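Local coordinates for protein 23S rRNA (guanine(2535)-N(1))-methyltransferase (Streptomyces viridochromogenes, PDB 1O9G) that methylates guanine-2535 of 23S ribosomal RNA at N1, using S-adenosyl-L-methionine, and thereby confers resistance to the orthosomycin antibiotic avilamycin, at residues A[56-61]-A[198-203]; A[170-175]-A[202-207]; A[150-153]-A[158-161]. The protein carries 3 engineered substitutions. All coordinates share one frame; numbering follows the deposited sequence.

Contact 1 of 3, residues A[56-61]-A[198-203]; sequences WDPCCG and RSLASA
In the Rossmann-like core of this methyltransferase, helix 190-203 packs on the sheet at the C-terminal end of strand 53-57, where Leu200 meets Trp56 and Pro58. The glycine-containing turn that follows this strand is, in class I methyltransferases, the motif that generally lines the S-adenosylmethionine site. One methyl group makes all the close contacts from the helix: Leu200 CD2 lies 3.7 Å from Trp56 CH2, coming obliquely at the far end of the indole, and 3.9 Å from Pro58 CG. The branched end of a leucine suits this place, since a single methyl touches the indole and the proline ring together. These two lie against each other within 56-61 itself, because Pro58 CB sits 3.5 Å above the indole plane, toward the rim of the ring. Trp56 extends far enough to meet the helix with CG anti to its backbone N (chi1 -180°), while its buried NE1 is satisfied by Ser83 OG on the neighbouring strand 77-84. Val154 also touches both Pro58 and Leu200. The turn beyond the apolar patch is shaped by Asp57, whose carboxylate closes an Asx turn. In that turn Cys59 N donates to Asp57 OD1 over 3.0 Å at an N-H...O angle of 148°, reaching the oxygen on its anti side, 24° out of the carboxylate plane.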
loop_
_atom_site.group_PDB
_atom_site.type_symbol
_atom_site.label_atom_id
_atom_site.label_comp_id
_atom_site.label_asym_id
_atom_site.label_seq_id
_atom_site.Cartn_x
_atom_site.Cartn_y
_atom_site.Cartn_z
ATOM N N TRP A 56 -3.848 3.048 5.498
ATOM C CA TRP A 56 -2.963 4.173 5.244
ATOM C C TRP A 56 -1.594 3.646 4.812
ATOM O O TRP A 56 -1.010 2.792 5.482
ATOM C CB TRP A 56 -2.816 4.967 6.527
ATOM C CG TRP A 56 -1.953 6.196 6.525
ATOM C CD1 TRP A 56 -1.527 6.941 5.466
ATOM C CD2 TRP A 56 -1.489 6.868 7.704
ATOM N NE1 TRP A 56 -0.817 8.028 5.915
ATOM C CE2 TRP A 56 -0.762 8.004 7.278
ATOM C CE3 TRP A 56 -1.558 6.590 9.072
ATOM C CZ2 TRP A 56 -0.149 8.872 8.162
ATOM C CZ3 TRP A 56 -0.934 7.474 9.969
ATOM C CH2 TRP A 56 -0.248 8.594 9.503
ATOM N N ASP A 57 -1.071 4.231 3.727
ATOM C CA ASP A 57 0.303 4.054 3.316
ATOM C C ASP A 57 0.991 5.414 3.407
ATOM O O ASP A 57 0.780 6.284 2.552
ATOM C CB ASP A 57 0.395 3.501 1.912
ATOM C CG ASP A 57 1.797 3.156 1.518
ATOM O OD1 ASP A 57 2.765 3.642 2.169
ATOM O OD2 ASP A 57 2.015 2.377 0.566
ATOM N N PRO A 58 1.747 5.631 4.491
ATOM C CA PRO A 58 2.437 6.904 4.763
ATOM C C PRO A 58 3.799 7.065 4.086
ATOM O O PRO A 58 4.478 8.079 4.296
ATOM C CB PRO A 58 2.621 6.882 6.277
ATOM C CG PRO A 58 2.864 5.436 6.584
ATOM C CD PRO A 58 1.935 4.704 5.619
ATOM N N CYS A 59 4.207 6.071 3.305
ATOM C CA CYS A 59 5.382 6.166 2.441
ATOM C C CYS A 59 4.994 5.614 1.099
ATOM O O CYS A 59 5.544 4.637 0.609
ATOM C CB CYS A 59 6.589 5.420 2.975
ATOM S SG CYS A 59 6.967 5.696 4.695
ATOM N N CYS A 60 4.013 6.253 0.476
ATOM C CA CYS A 60 3.305 5.593 -0.590
ATOM C C CYS A 60 4.062 5.440 -1.905
ATOM O O CYS A 60 3.654 4.631 -2.738
ATOM C CB CYS A 60 1.963 6.297 -0.849
ATOM S SG CYS A 60 2.074 7.963 -1.522
ATOM N N GLY A 61 5.132 6.208 -2.112
ATOM C CA GLY A 61 5.866 6.143 -3.348
ATOM C C GLY A 61 4.965 6.389 -4.522
ATOM O O GLY A 61 4.216 7.355 -4.526
ATOM N N ARG A 198 7.208 4.997 16.140
ATOM C CA ARG A 198 6.750 5.875 17.208
ATOM C C ARG A 198 5.937 7.036 16.667
ATOM O O ARG A 198 4.939 7.414 17.251
ATOM C CB ARG A 198 7.917 6.410 18.025
ATOM C CG ARG A 198 8.568 5.376 18.935
ATOM C CD ARG A 198 9.478 5.989 19.966
ATOM N NE ARG A 198 10.245 7.062 19.344
ATOM C CZ ARG A 198 11.454 6.937 18.799
ATOM N NH1 ARG A 198 12.120 5.777 18.832
ATOM N NH2 ARG A 198 12.018 8.007 18.239
ATOM N N SER A 199 6.363 7.599 15.548
ATOM C CA SER A 199 5.619 8.688 14.944
ATOM C C SER A 199 4.210 8.240 14.564
ATOM O O SER A 199 3.226 8.879 14.907
ATOM C CB SER A 199 6.368 9.216 13.721
ATOM O OG SER A 199 5.746 10.364 13.215
ATOM N N LEU A 200 4.123 7.127 13.858
ATOM C CA LEU A 200 2.839 6.591 13.437
ATOM C C LEU A 200 1.949 6.289 14.636
ATOM O O LEU A 200 0.776 6.614 14.618
ATOM C CB LEU A 200 3.032 5.334 12.591
ATOM C CG LEU A 200 3.614 5.564 11.196
ATOM C CD1 LEU A 200 3.942 4.245 10.509
ATOM C CD2 LEU A 200 2.668 6.403 10.372
ATOM N N ALA A 201 2.491 5.632 15.655
ATOM C CA ALA A 201 1.668 5.182 16.771
ATOM C C ALA A 201 1.073 6.373 17.522
ATOM O O ALA A 201 0.004 6.256 18.109
ATOM C CB ALA A 201 2.470 4.280 17.703
ATOM N N SER A 202 1.751 7.517 17.489
ATOM C CA SER A 202 1.229 8.724 18.136
ATOM C C SER A 202 -0.072 9.209 17.495
ATOM O O SER A 202 -0.863 9.881 18.140
ATOM C CB SER A 202 2.270 9.853 18.140
ATOM O OG SER A 202 2.455 10.455 16.860
ATOM N N ALA A 203 -0.276 8.862 16.235
ATOM C CA ALA A 203 -1.431 9.337 15.465
ATOM C C ALA A 203 -2.559 8.304 15.288
ATOM O O ALA A 203 -3.634 8.659 14.828
ATOM C CB ALA A 203 -0.971 9.814 14.115
#

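Contact 2 of 3, residues A[170-175]-A[202-207]; sequences DVVLTD and SALPAH
Val172 overlaps the forked end of Leu204, its CG2 methyl lying 4.0 Å from Leu204 CD1 and 4.2 Å from Leu204 CD2. The two side chains cross at about a right angle, and the valine methyl meets both branches of the leucine. Val172 brings CG2 to this position by holding it beside the backbone N (chi1 166° for the other branch, CG1). A beta-branched residue suits the strand here: Val172 also touches Trp56, Pro58 and Ile210, and a compact apolar side chain fits among them. Leu204 is longer, which lets it reach that surface from the chain leaving the helix, and it also touches Ile210 and Pro169.

Strand 171-175, helix 190-203 and strand 209-214 form a beta-alpha-beta unit of the Rossmann-like fold, and 202-207 is the part of it that leads from the end of the helix to the second strand. The two strands lie side by side, parallel, and backbone bonds from Asp170 and Val172 to Val209 join them. The loop through Pro205 carries the chain to that strand.

At the other end of the contact Asp170 lies against the imidazole of His207, with Asp170 CG in the plane of the ring, 3.7 Å from His207 CE1. The carboxylate is turned 32° from the ring plane. Asp170 OD1 is modelled too close to the ring carbon, which makes the detail of this pairing doubtful, and its 3.5 Å approach to His207 NE2 has too poor an angle for a hydrogen bond. The aspartate has a firmer partner elsewhere: Asp170 OD2 accepts from Thr54 N on strand 53-57.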
loop_
_atom_site.group_PDB
_atom_site.type_symbol
_atom_site.label_atom_id
_atom_site.label_comp_id
_atom_site.label_asym_id
_atom_site.label_seq_id
_atom_site.Cartn_x
_atom_site.Cartn_y
_atom_site.Cartn_z
ATOM N N ASP A 170 -7.010 1.745 10.692
ATOM C CA ASP A 170 -6.877 0.462 11.364
ATOM C C ASP A 170 -5.617 -0.291 10.956
ATOM O O ASP A 170 -5.147 -1.117 11.699
ATOM C CB ASP A 170 -8.096 -0.403 11.070
ATOM C CG ASP A 170 -9.397 0.349 11.266
ATOM O OD1 ASP A 170 -9.770 0.590 12.434
ATOM O OD2 ASP A 170 -10.053 0.811 10.312
ATOM N N VAL A 171 -5.136 -0.048 9.739
ATOM C CA VAL A 171 -3.968 -0.712 9.195
ATOM C C VAL A 171 -3.109 0.329 8.510
ATOM O O VAL A 171 -3.615 1.137 7.725
ATOM C CB VAL A 171 -4.344 -1.839 8.197
ATOM C CG1 VAL A 171 -3.100 -2.505 7.605
ATOM C CG2 VAL A 171 -5.242 -2.895 8.874
ATOM N N VAL A 172 -1.825 0.300 8.830
ATOM C CA VAL A 172 -0.790 0.949 8.042
ATOM C C VAL A 172 -0.028 -0.176 7.343
ATOM O O VAL A 172 0.327 -1.171 7.954
ATOM C CB VAL A 172 0.154 1.735 8.926
ATOM C CG1 VAL A 172 1.442 2.115 8.136
ATOM C CG2 VAL A 172 -0.545 2.934 9.497
ATOM N N LEU A 173 0.233 0.000 6.055
ATOM C CA LEU A 173 1.003 -0.992 5.302
ATOM C C LEU A 173 1.873 -0.204 4.346
ATOM O O LEU A 173 1.376 0.556 3.535
ATOM C CB LEU A 173 0.090 -1.988 4.593
ATOM C CG LEU A 173 0.709 -3.253 4.005
ATOM C CD1 LEU A 173 -0.367 -4.323 3.797
ATOM C CD2 LEU A 173 1.431 -3.005 2.706
ATOM N N THR A 174 3.187 -0.362 4.483
ATOM C CA THR A 174 4.105 0.369 3.652
ATOM C C THR A 174 5.391 -0.403 3.368
ATOM O O THR A 174 5.854 -1.180 4.172
ATOM C CB THR A 174 4.369 1.743 4.286
ATOM O OG1 THR A 174 4.964 2.612 3.326
ATOM C CG2 THR A 174 5.311 1.635 5.483
ATOM N N ASP A 175 5.921 -0.159 2.183
ATOM C CA ASP A 175 7.200 -0.647 1.734
ATOM C C ASP A 175 8.181 0.472 2.007
ATOM O O ASP A 175 8.003 1.606 1.540
ATOM C CB ASP A 175 7.113 -0.963 0.230
ATOM C CG ASP A 175 8.324 -1.671 -0.313
ATOM O OD1 ASP A 175 9.087 -2.298 0.449
ATOM O OD2 ASP A 175 8.597 -1.621 -1.533
ATOM N N SER A 202 1.751 7.517 17.489
ATOM C CA SER A 202 1.229 8.724 18.136
ATOM C C SER A 202 -0.072 9.209 17.495
ATOM O O SER A 202 -0.863 9.881 18.140
ATOM C CB SER A 202 2.270 9.853 18.140
ATOM O OG SER A 202 2.455 10.455 16.860
ATOM N N ALA A 203 -0.276 8.862 16.235
ATOM C CA ALA A 203 -1.431 9.337 15.465
ATOM C C ALA A 203 -2.559 8.304 15.288
ATOM O O ALA A 203 -3.634 8.659 14.828
ATOM C CB ALA A 203 -0.971 9.814 14.115
ATOM N N LEU A 204 -2.315 7.055 15.638
ATOM C CA LEU A 204 -3.234 5.941 15.348
ATOM C C LEU A 204 -4.077 5.531 16.529
ATOM O O LEU A 204 -3.683 5.734 17.677
ATOM C CB LEU A 204 -2.443 4.719 14.908
ATOM C CG LEU A 204 -1.739 4.860 13.578
ATOM C CD1 LEU A 204 -0.733 3.720 13.397
ATOM C CD2 LEU A 204 -2.761 4.887 12.459
ATOM N N PRO A 205 -5.212 4.889 16.271
ATOM C CA PRO A 205 -5.941 4.262 17.369
ATOM C C PRO A 205 -5.127 3.081 17.918
ATOM O O PRO A 205 -4.274 2.533 17.204
ATOM C CB PRO A 205 -7.244 3.811 16.719
ATOM C CG PRO A 205 -6.903 3.582 15.298
ATOM C CD PRO A 205 -5.826 4.577 14.966
ATOM N N ALA A 206 -5.371 2.725 19.181
ATOM C CA ALA A 206 -4.568 1.768 19.930
ATOM C C ALA A 206 -4.503 0.410 19.247
ATOM O O ALA A 206 -3.477 -0.272 19.264
ATOM C CB ALA A 206 -5.125 1.622 21.314
ATOM N N HIS A 207 -5.599 0.024 18.623
ATOM C CA HIS A 207 -5.684 -1.298 17.975
ATOM C C HIS A 207 -4.994 -1.421 16.634
ATOM O O HIS A 207 -4.898 -2.521 16.106
ATOM C CB HIS A 207 -7.135 -1.719 17.771
ATOM C CG HIS A 207 -7.876 -0.838 16.810
ATOM N ND1 HIS A 207 -8.038 -1.121 15.471
ATOM C CD2 HIS A 207 -8.499 0.341 17.023
ATOM C CE1 HIS A 207 -8.714 -0.143 14.900
ATOM N NE2 HIS A 207 -8.999 0.758 15.821
#

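Contact 3 of 3, residues A[150-153]-A[158-161]; sequences RTAD and RALS
Ala152 and Ala159 face each other where the edge strand 147-151 of the Rossmann-like sheet gives way to helix 160-164, the helix that carries the chain back toward strand 171-175. Only a few residues separate the two segments, and the chain folds back on itself tightly enough to bring the alpha carbons of these two alanines within 6.0 Å of each other.

The apolar part of the contact is a meeting of two methyl groups, Ala152 CB and Ala159 CB, 4.3 Å apart. Both CB atoms point across the gap, and with nothing larger than a methyl on either side the backbones can approach closely. Ala152 CB also lies 4.2 Å from Ala159 O, so the alanine rests against main chain as well as side chain.

Contacts to a carbonyl oxygen make up the second group. Asp153 O lies 4.0 Å from Ala159 CB and 4.2 Å from Leu160 CD2, loose van der Waals approaches that set the oxygen beside carbon atoms. Leu160 reaches it with one branch only; with CG beside the backbone N (chi1 -51°), its side chain also extends to Ser199 and Ala203 on helix 190-203.

The polar interactions lie beside this patch and shape the chain around it. The backbone of Ala152 bonds to that of Asp84, and Arg150 to Ala82, which ties 150-153 to strand 77-84. Aspartate suits the bend because its short carboxylate can accept from main-chain N-H groups close by in sequence: Asp156 OD1 takes Arg158 N, and Asp153 OD1 accepts from Phe155 N.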
loop_
_atom_site.group_PDB
_atom_site.type_symbol
_atom_site.label_atom_id
_atom_site.label_comp_id
_atom_site.label_asym_id
_atom_site.label_seq_id
_atom_site.Cartn_x
_atom_site.Cartn_y
_atom_site.Cartn_z
ATOM N N ARG A 150 -1.890 13.352 0.316
ATOM C CA ARG A 150 -1.269 14.629 0.723
ATOM C C ARG A 150 0.246 14.400 0.914
ATOM O O ARG A 150 0.707 13.293 1.130
ATOM C CB ARG A 150 -1.842 15.180 2.063
ATOM C CG ARG A 150 -3.258 15.750 2.040
ATOM C CD ARG A 150 -3.650 16.447 3.325
ATOM N NE ARG A 150 -5.018 17.033 3.293
ATOM C CZ ARG A 150 -6.153 16.340 3.264
ATOM N NH1 ARG A 150 -6.193 15.016 3.244
ATOM N NH2 ARG A 150 -7.284 17.011 3.261
ATOM N N THR A 151 1.010 15.477 0.838
ATOM C CA THR A 151 2.418 15.478 1.240
ATOM C C THR A 151 2.545 15.552 2.750
ATOM O O THR A 151 1.936 16.410 3.386
ATOM C CB THR A 151 3.119 16.684 0.646
ATOM O OG1 THR A 151 2.931 16.689 -0.772
ATOM C CG2 THR A 151 4.600 16.578 0.845
ATOM N N ALA A 152 3.330 14.661 3.320
ATOM C CA ALA A 152 3.683 14.689 4.745
ATOM C C ALA A 152 4.891 13.807 5.069
ATOM O O ALA A 152 5.037 12.702 4.556
ATOM C CB ALA A 152 2.507 14.281 5.583
ATOM N N ASP A 153 5.758 14.319 5.935
ATOM C CA ASP A 153 6.890 13.564 6.442
ATOM C C ASP A 153 6.419 12.660 7.568
ATOM O O ASP A 153 6.018 13.145 8.602
ATOM C CB ASP A 153 7.965 14.531 6.947
ATOM C CG ASP A 153 9.212 13.827 7.417
ATOM O OD1 ASP A 153 9.280 12.581 7.355
ATOM O OD2 ASP A 153 10.188 14.454 7.861
ATOM N N ARG A 158 3.719 15.696 14.128
ATOM C CA ARG A 158 2.821 16.843 14.062
ATOM C C ARG A 158 2.242 17.056 12.677
ATOM O O ARG A 158 1.270 17.791 12.533
ATOM C CB ARG A 158 3.551 18.106 14.518
ATOM C CG ARG A 158 3.917 18.099 16.000
ATOM C CD ARG A 158 2.708 18.017 16.943
ATOM N NE ARG A 158 3.111 18.104 18.347
ATOM C CZ ARG A 158 2.333 18.547 19.343
ATOM N NH1 ARG A 158 1.076 18.939 19.118
ATOM N NH2 ARG A 158 2.815 18.590 20.581
ATOM N N ALA A 159 2.830 16.401 11.671
ATOM C CA ALA A 159 2.348 16.462 10.291
ATOM C C ALA A 159 1.193 15.504 10.038
ATOM O O ALA A 159 0.485 15.618 9.043
ATOM C CB ALA A 159 3.500 16.145 9.323
ATOM N N LEU A 160 0.988 14.563 10.943
ATOM C CA LEU A 160 0.093 13.460 10.641
ATOM C C LEU A 160 -1.406 13.772 10.739
ATOM O O LEU A 160 -2.185 13.245 9.962
ATOM C CB LEU A 160 0.464 12.225 11.457
ATOM C CG LEU A 160 1.947 11.806 11.383
ATOM C CD1 LEU A 160 2.273 10.613 12.250
ATOM C CD2 LEU A 160 2.395 11.590 9.931
ATOM N N SER A 161 -1.824 14.616 11.672
ATOM C CA SER A 161 -3.247 14.875 11.845
ATOM C C SER A 161 -3.898 15.449 10.582
ATOM O O SER A 161 -5.028 15.083 10.245
ATOM C CB SER A 161 -3.503 15.773 13.056
ATOM O OG SER A 161 -3.260 17.126 12.750
#

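How the contacts relate
Contacts 1 and 2 both end on the tail of helix 190-203, sharing Ser202 and Ala203, and cover neighbouring parallel strands with centres about 7 Å apart. The strands are tied together by Trp56 N to Val171 O (2.9 Å) and by Asp57 OD1 to Thr174 OG1 (2.7 Å), the latter near the C-terminal ends of the strands, where class I methyltransferases generally bind cofactor and substrate. Contact 3, centred about 9 Å from contact 1 and 14 Å from contact 2, joins them through Leu160: its CD2 lies 4.0 Å from Trp56 CH2, and its CD1 lies 3.8 Å from Ala203 CB. Helices 160-164 and 190-203 thus pack together over one sheet.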